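Endo-pectate lyase (Erwinia chrysanthemi, PDB 3B4N) cleaves the alpha-1,4-galacturonan chains of pectate by calcium-dependent elimination, probably in an endo mode and also on highly methylated pectins. Local coordinates at residues 262-267 / 282-287; 291-296 / 306-311. All coordinates share one frame; numbering follows the deposited sequence.

Contact 1. Residues 262-267 / 282-287; sequences GPRFLT and GVNRNY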
ATOM      1  N   GLY A 262       7.546 -21.996  -5.031  1.00 13.82           N
ATOM      2  CA  GLY A 262       8.278 -20.771  -4.763  1.00 14.97           C
ATOM      3  C   GLY A 262       9.566 -20.695  -5.554  1.00 14.17           C
ATOM      4  O   GLY A 262       9.729 -21.415  -6.541  1.00 16.65           O
ATOM      5  N   PRO A 263      10.512 -19.840  -5.141  1.00 13.27           N
ATOM      6  CA  PRO A 263      10.400 -18.963  -3.971  1.00 12.04           C
ATOM      7  C   PRO A 263       9.676 -17.663  -4.273  1.00 10.77           C
ATOM      8  O   PRO A 263       9.658 -17.206  -5.414  1.00 11.70           O
ATOM      9  CB  PRO A 263      11.852 -18.709  -3.603  1.00 12.11           C
ATOM     10  CG  PRO A 263      12.511 -18.639  -4.960  1.00 13.12           C
ATOM     11  CD  PRO A 263      11.873 -19.791  -5.709  1.00 13.84           C
ATOM     12  N   ARG A 264       9.058 -17.089  -3.248  1.00  9.41           N
ATOM     13  CA  ARG A 264       8.393 -15.794  -3.380  1.00  9.44           C
ATOM     14  C   ARG A 264       9.078 -14.876  -2.375  1.00  9.99           C
ATOM     15  O   ARG A 264       9.363 -15.276  -1.243  1.00 10.51           O
ATOM     16  CB  ARG A 264       6.904 -15.908  -3.082  1.00  8.26           C
ATOM     17  CG  ARG A 264       6.198 -16.836  -4.046  1.00  9.73           C
ATOM     18  CD  ARG A 264       4.704 -16.732  -3.909  1.00 10.04           C
ATOM     19  NE  ARG A 264       4.007 -17.601  -4.851  1.00  9.90           N
ATOM     20  CZ  ARG A 264       3.322 -18.686  -4.502  1.00 10.36           C
ATOM     21  NH1 ARG A 264       3.244 -19.055  -3.230  1.00 10.60           N
ATOM     22  NH2 ARG A 264       2.676 -19.384  -5.422  1.00 12.38           N
ATOM     23  N   PHE A 265       9.346 -13.644  -2.789  1.00  8.42           N
ATOM     24  CA  PHE A 265      10.044 -12.714  -1.930  1.00  7.91           C
ATOM     25  C   PHE A 265       9.283 -11.456  -1.608  1.00  6.85           C
ATOM     26  O   PHE A 265       8.527 -10.944  -2.431  1.00  7.92           O
ATOM     27  CB  PHE A 265      11.375 -12.312  -2.564  1.00  8.52           C
ATOM     28  CG  PHE A 265      12.249 -13.470  -2.917  1.00  9.99           C
ATOM     29  CD1 PHE A 265      12.363 -13.891  -4.236  1.00 12.17           C
ATOM     30  CD2 PHE A 265      12.968 -14.134  -1.930  1.00 10.58           C
ATOM     31  CE1 PHE A 265      13.190 -14.965  -4.572  1.00 12.61           C
ATOM     32  CE2 PHE A 265      13.794 -15.204  -2.255  1.00 11.27           C
ATOM     33  CZ  PHE A 265      13.905 -15.618  -3.576  1.00 12.98           C
ATOM     34  N   LEU A 266       9.488 -10.971  -0.396  1.00  7.71           N
ATOM     35  CA  LEU A 266       8.896  -9.716   0.035  1.00  7.55           C
ATOM     36  C   LEU A 266      10.047  -8.834   0.510  1.00  8.62           C
ATOM     37  O   LEU A 266      10.916  -9.284   1.263  1.00 11.17           O
ATOM     38  CB  LEU A 266       7.912  -9.922   1.187  1.00  9.14           C
ATOM     39  CG  LEU A 266       7.456  -8.616   1.858  1.00  9.62           C
ATOM     40  CD1 LEU A 266       6.571  -7.825   0.894  1.00 10.89           C
ATOM     41  CD2 LEU A 266       6.710  -8.924   3.150  1.00  9.71           C
ATOM     42  N   THR A 267      10.062  -7.591   0.051  1.00  8.29           N
ATOM     43  CA  THR A 267      11.069  -6.622   0.473  1.00  9.83           C
ATOM     44  C   THR A 267      10.322  -5.393   0.963  1.00  9.30           C
ATOM     45  O   THR A 267       9.733  -4.672   0.161  1.00  9.88           O
ATOM     46  CB  THR A 267      11.978  -6.179  -0.685  1.00 12.26           C
ATOM     47  OG1 THR A 267      12.653  -7.319  -1.224  1.00 14.77           O
ATOM     48  CG2 THR A 267      13.021  -5.169  -0.191  1.00 13.32           C
ATOM     49  N   GLY A 282       3.536 -13.627   5.716  1.00  9.09           N
ATOM     50  CA  GLY A 282       3.456 -15.073   5.824  1.00  9.97           C
ATOM     51  C   GLY A 282       4.259 -15.712   4.703  1.00  9.64           C
ATOM     52  O   GLY A 282       3.906 -15.583   3.525  1.00 10.64           O
ATOM     53  N   VAL A 283       5.337 -16.397   5.069  1.00 10.09           N
ATOM     54  CA  VAL A 283       6.211 -17.058   4.102  1.00 10.55           C
ATOM     55  C   VAL A 283       6.061 -18.570   4.161  1.00 10.78           C
ATOM     56  O   VAL A 283       5.835 -19.137   5.231  1.00 12.31           O
ATOM     57  CB  VAL A 283       7.719 -16.720   4.354  1.00 10.92           C
ATOM     58  CG1 VAL A 283       7.973 -15.240   4.114  1.00 11.08           C
ATOM     59  CG2 VAL A 283       8.127 -17.106   5.770  1.00 12.37           C
ATOM     60  N   ASN A 284       6.158 -19.216   3.002  1.00 10.46           N
ATOM     61  CA  ASN A 284       6.110 -20.682   2.960  1.00 10.10           C
ATOM     62  C   ASN A 284       7.586 -21.059   3.000  1.00 10.75           C
ATOM     63  O   ASN A 284       8.278 -21.019   1.975  1.00 12.31           O
ATOM     64  CB  ASN A 284       5.488 -21.176   1.653  1.00 10.84           C
ATOM     65  CG  ASN A 284       4.058 -20.759   1.501  1.00 11.40           C
ATOM     66  OD1 ASN A 284       3.283 -20.794   2.460  1.00 11.46           O
ATOM     67  ND2 ASN A 284       3.685 -20.370   0.288  1.00 12.42           N
ATOM     68  N   ARG A 285       8.093 -21.421   4.174  1.00 11.54           N
ATOM     69  CA  ARG A 285       9.512 -21.726   4.249  1.00 12.87           C
ATOM     70  C   ARG A 285       9.939 -22.948   3.452  1.00 13.26           C
ATOM     71  O   ARG A 285      11.081 -23.020   3.005  1.00 14.09           O
ATOM     72  CB  ARG A 285       9.965 -21.842   5.702  1.00 13.89           C
ATOM     73  CG  ARG A 285       9.534 -23.089   6.419  1.00 14.11           C
ATOM     74  CD  ARG A 285      10.003 -23.007   7.858  1.00 16.48           C
ATOM     75  NE  ARG A 285       9.824 -24.267   8.562  1.00 15.86           N
ATOM     76  CZ  ARG A 285       9.723 -24.377   9.883  1.00 16.28           C
ATOM     77  NH1 ARG A 285       9.780 -23.294  10.652  1.00 14.74           N
ATOM     78  NH2 ARG A 285       9.555 -25.575  10.434  1.00 15.56           N
ATOM     79  N   ASN A 286       9.030 -23.899   3.254  1.00 13.74           N
ATOM     80  CA  ASN A 286       9.375 -25.092   2.484  1.00 13.56           C
ATOM     81  C   ASN A 286       9.570 -24.799   0.995  1.00 14.79           C
ATOM     82  O   ASN A 286      10.160 -25.605   0.275  1.00 14.24           O
ATOM     83  CB  ASN A 286       8.305 -26.175   2.673  1.00 13.29           C
ATOM     84  CG  ASN A 286       6.931 -25.722   2.224  1.00 14.88           C
ATOM     85  OD1 ASN A 286       6.456 -24.658   2.624  1.00 14.33           O
ATOM     86  ND2 ASN A 286       6.284 -26.527   1.387  1.00 15.29           N
ATOM     87  N   TYR A 287       9.089 -23.645   0.539  1.00 13.56           N
ATOM     88  CA  TYR A 287       9.231 -23.265  -0.860  1.00 12.91           C
ATOM     89  C   TYR A 287      10.343 -22.234  -1.061  1.00 12.73           C
ATOM     90  O   TYR A 287      10.521 -21.713  -2.162  1.00 14.61           O
ATOM     91  CB  TYR A 287       7.911 -22.720  -1.403  1.00 13.53           C
ATOM     92  CG  TYR A 287       6.818 -23.761  -1.590  1.00 13.74           C
ATOM     93  CD1 TYR A 287       5.477 -23.403  -1.478  1.00 13.00           C
ATOM     94  CD2 TYR A 287       7.121 -25.084  -1.925  1.00 15.28           C
ATOM     95  CE1 TYR A 287       4.460 -24.321  -1.699  1.00 13.59           C
ATOM     96  CE2 TYR A 287       6.105 -26.021  -2.146  1.00 15.10           C
ATOM     97  CZ  TYR A 287       4.781 -25.629  -2.034  1.00 14.13           C
ATOM     98  OH  TYR A 287       3.763 -26.522  -2.283  1.00 17.02           O
TER
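Tyr287 meets Gly262 and Pro263 at one end of this contact, and Asn284 meets Arg264 at the other. Both segments belong to the right-handed parallel beta-helix, one on strand 264-268 and the other on strand 276-284 with the short 3-10 turn after it. No hydrogen bond joins them. CB of Tyr287 lies 3.7 Å from the backbone N of Gly262, which stands oblique to the phenol ring. One ring face is taken by the next-door Asn286, whose ND2 sits 3.6 Å above the ring plane, toward the rim.

Arg264 turns its CG beside its own backbone N (chi1 -62°) and runs extended from CG to NE. This carries the guanidinium to Asn284. ND2 of Asn284 lies at the guanidinium edge, in its plane, 3.8 Å from NH1 of Arg264, while the amide plane is turned 69° from it. NH1 and ND2 are both donors, and each is bonded to other groups. ND2 bonds Cys254 O, which NH1 also reaches weakly; NH1 bonds Ser253 OG, while NH2 bonds Asn229 O. The peptide before Pro263 is cis. Beyond it, CA of Pro263 makes a CH...O contact of 3.3 Å to Tyr287 O, bent to 124° at the hydrogen.

Contact 2. Residues 291-296 / 306-311; sequences ATISGL and PPVCEE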
ATOM      1  N   ALA A 291      11.148 -13.131   3.425  1.00  9.12           N
ATOM      2  CA  ALA A 291      10.610 -11.793   3.665  1.00  8.80           C
ATOM      3  C   ALA A 291      11.727 -10.985   4.305  1.00 10.37           C
ATOM      4  O   ALA A 291      12.245 -11.363   5.345  1.00  9.76           O
ATOM      5  CB  ALA A 291       9.419 -11.853   4.600  1.00  8.82           C
ATOM      6  N   THR A 292      12.101  -9.879   3.671  1.00  9.37           N
ATOM      7  CA  THR A 292      13.156  -9.003   4.176  1.00 10.33           C
ATOM      8  C   THR A 292      12.438  -7.717   4.564  1.00 10.45           C
ATOM      9  O   THR A 292      11.956  -6.990   3.700  1.00 12.11           O
ATOM     10  CB  THR A 292      14.207  -8.773   3.080  1.00 12.45           C
ATOM     11  OG1 THR A 292      14.793 -10.039   2.733  1.00 13.56           O
ATOM     12  CG2 THR A 292      15.301  -7.833   3.559  1.00 14.73           C
ATOM     13  N   ILE A 293      12.391  -7.443   5.867  1.00  9.52           N
ATOM     14  CA  ILE A 293      11.642  -6.311   6.413  1.00  9.92           C
ATOM     15  C   ILE A 293      12.394  -5.357   7.338  1.00 11.41           C
ATOM     16  O   ILE A 293      13.085  -5.790   8.260  1.00 12.53           O
ATOM     17  CB  ILE A 293      10.431  -6.844   7.229  1.00 10.94           C
ATOM     18  CG1 ILE A 293       9.541  -7.706   6.342  1.00 11.17           C
ATOM     19  CG2 ILE A 293       9.635  -5.697   7.838  1.00 11.55           C
ATOM     20  CD1 ILE A 293       8.461  -8.444   7.111  1.00 14.27           C
ATOM     21  N   SER A 294      12.215  -4.058   7.100  1.00 10.47           N
ATOM     22  CA  SER A 294      12.792  -2.998   7.923  1.00 11.14           C
ATOM     23  C   SER A 294      12.009  -1.722   7.621  1.00 11.65           C
ATOM     24  O   SER A 294      11.262  -1.663   6.638  1.00 10.88           O
ATOM     25  CB  SER A 294      14.287  -2.802   7.621  1.00 13.22           C
ATOM     26  OG  SER A 294      14.522  -2.393   6.284  1.00 12.69           O
ATOM     27  N   GLY A 295      12.164  -0.715   8.474  1.00 10.44           N
ATOM     28  CA  GLY A 295      11.451   0.533   8.274  1.00 10.10           C
ATOM     29  C   GLY A 295       9.957   0.405   8.495  1.00  9.99           C
ATOM     30  O   GLY A 295       9.182   1.206   7.968  1.00 10.96           O
ATOM     31  N   LEU A 296       9.554  -0.590   9.279  1.00 10.54           N
ATOM     32  CA  LEU A 296       8.141  -0.831   9.555  1.00 11.21           C
ATOM     33  C   LEU A 296       7.711  -0.198  10.869  1.00 11.52           C
ATOM     34  O   LEU A 296       8.296  -0.464  11.915  1.00 12.45           O
ATOM     35  CB  LEU A 296       7.869  -2.335   9.596  1.00 11.42           C
ATOM     36  CG  LEU A 296       6.445  -2.789   9.922  1.00 10.05           C
ATOM     37  CD1 LEU A 296       5.469  -2.324   8.852  1.00 10.90           C
ATOM     38  CD2 LEU A 296       6.434  -4.307  10.004  1.00 11.72           C
ATOM     39  N   PRO A 306       1.477  -6.817  16.786  1.00 17.31           N
ATOM     40  CA  PRO A 306       1.197  -8.113  16.166  1.00 16.02           C
ATOM     41  C   PRO A 306       2.458  -8.854  15.753  1.00 13.49           C
ATOM     42  O   PRO A 306       3.539  -8.279  15.710  1.00 13.60           O
ATOM     43  CB  PRO A 306       0.395  -7.714  14.941  1.00 16.78           C
ATOM     44  CG  PRO A 306       1.172  -6.505  14.474  1.00 16.72           C
ATOM     45  CD  PRO A 306       1.458  -5.742  15.777  1.00 17.17           C
ATOM     46  N   PRO A 307       2.338 -10.163  15.482  1.00 12.81           N
ATOM     47  CA  PRO A 307       3.516 -10.913  15.049  1.00 13.04           C
ATOM     48  C   PRO A 307       3.863 -10.321  13.679  1.00 12.57           C
ATOM     49  O   PRO A 307       2.965  -9.930  12.923  1.00 13.54           O
ATOM     50  CB  PRO A 307       3.010 -12.356  14.974  1.00 14.56           C
ATOM     51  CG  PRO A 307       1.532 -12.227  14.840  1.00 15.97           C
ATOM     52  CD  PRO A 307       1.183 -11.050  15.703  1.00 13.62           C
ATOM     53  N   VAL A 308       5.146 -10.229  13.361  1.00 11.85           N
ATOM     54  CA  VAL A 308       5.545  -9.640  12.088  1.00 11.66           C
ATOM     55  C   VAL A 308       5.696 -10.701  11.003  1.00 12.03           C
ATOM     56  O   VAL A 308       4.820 -10.836  10.148  1.00 13.94           O
ATOM     57  CB  VAL A 308       6.831  -8.800  12.287  1.00 10.78           C
ATOM     58  CG1 VAL A 308       7.304  -8.208  10.968  1.00 11.01           C
ATOM     59  CG2 VAL A 308       6.532  -7.678  13.284  1.00 13.28           C
ATOM     60  N   CYS A 309       6.768 -11.478  11.043  1.00 12.46           N
ATOM     61  CA  CYS A 309       6.967 -12.513  10.028  1.00 11.42           C
ATOM     62  C   CYS A 309       6.630 -13.877  10.597  1.00 12.00           C
ATOM     63  O   CYS A 309       7.149 -14.267  11.639  1.00 11.38           O
ATOM     64  CB  CYS A 309       8.416 -12.500   9.550  1.00 12.54           C
ATOM     65  SG  CYS A 309       8.816 -13.568   8.123  1.00 14.56           S
ATOM     66  N   GLU A 310       5.747 -14.599   9.921  1.00 10.59           N
ATOM     67  CA  GLU A 310       5.370 -15.932  10.369  1.00 11.70           C
ATOM     68  C   GLU A 310       5.713 -16.934   9.286  1.00 11.26           C
ATOM     69  O   GLU A 310       5.531 -16.663   8.094  1.00 10.60           O
ATOM     70  CB  GLU A 310       3.874 -16.000  10.688  1.00 11.95           C
ATOM     71  CG  GLU A 310       3.460 -15.092  11.844  1.00 14.91           C
ATOM     72  CD  GLU A 310       1.989 -15.183  12.171  1.00 16.53           C
ATOM     73  OE1 GLU A 310       1.163 -15.144  11.238  1.00 18.20           O
ATOM     74  OE2 GLU A 310       1.656 -15.291  13.371  1.00 19.05           O
ATOM     75  N   GLU A 311       6.230 -18.083   9.708  1.00 11.20           N
ATOM     76  CA  GLU A 311       6.600 -19.154   8.786  1.00 10.66           C
ATOM     77  C   GLU A 311       5.491 -20.191   8.713  1.00 10.40           C
ATOM     78  O   GLU A 311       4.869 -20.522   9.727  1.00 11.17           O
ATOM     79  CB  GLU A 311       7.914 -19.803   9.227  1.00 11.00           C
ATOM     80  CG  GLU A 311       9.106 -18.887   8.977  1.00 12.40           C
ATOM     81  CD  GLU A 311      10.440 -19.454   9.417  1.00 14.11           C
ATOM     82  OE1 GLU A 311      11.464 -18.793   9.143  1.00 14.22           O
ATOM     83  OE2 GLU A 311      10.484 -20.541  10.033  1.00 14.79           O
TER
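Ile293 and Leu296 meet Val308 through methyl groups, and Ala291 meets Cys309. No ring, amide or other flat side-chain group takes part, so the contact has no faces or edges to assign. It is wholly apolar, and no hydrogen bond crosses between the segments.

Val308 carries one end of the contact. Its CG1 branch, anti to the backbone N (chi1 178°), points across and serves two partners. CD1 of Ile293 lies 4.0 Å from this CG1. The two side chains run alongside each other in opposite directions. Leu296 comes differently: its CD2 meets Val308 CG1 tip to tip at 4.1 Å. Ile293 gets there with CG1 beside its backbone N (chi1 -58°) and CD1 carried on in an extended line.

At the other end the CB of Ala291 lies 4.0 Å from SG of Cys309. That sulfur is bonded in a disulfide to Cys334 on strand 334-336, the neighbour of strand 290-298, which restricts where SG can sit. Val336 and Val341 close in on the same apolar group: Val336 touches Ile293 and Cys309, and Val341 touches Leu296 and Val308. The backbone N of Val308 bonds OE2 of Glu327.

All five touching side chains are buried. Strand 290-298 and strand 309-313 pair in different sheets, so the contact joins two walls across the inside of the coil. Apolar side chains meeting across the interior from different walls are characteristic of the right-handed parallel beta-helix.

Overall arrangement
The two contacts lie in series along the chain: contact 1 closes before contact 2 opens. Their centres are 12 Å apart, on the same side of the chain's centre. Strand 264-268 neighbours strand 290-298, and strand 276-284 neighbours strand 309-313, so the segments pair up on two walls of the beta-helix. On one wall Leu266 O and Thr292 N, 2.7 Å apart, probably share a hydrogen bond. Just past the end of strand 276-284, Arg285 NH1 and Glu311 OE2 form a salt bridge of 2.9 Å. Val283 packs on Ala291 between the walls. The contacts thus belong to successive turns of the coil, stacked and away from the annotated metal sites.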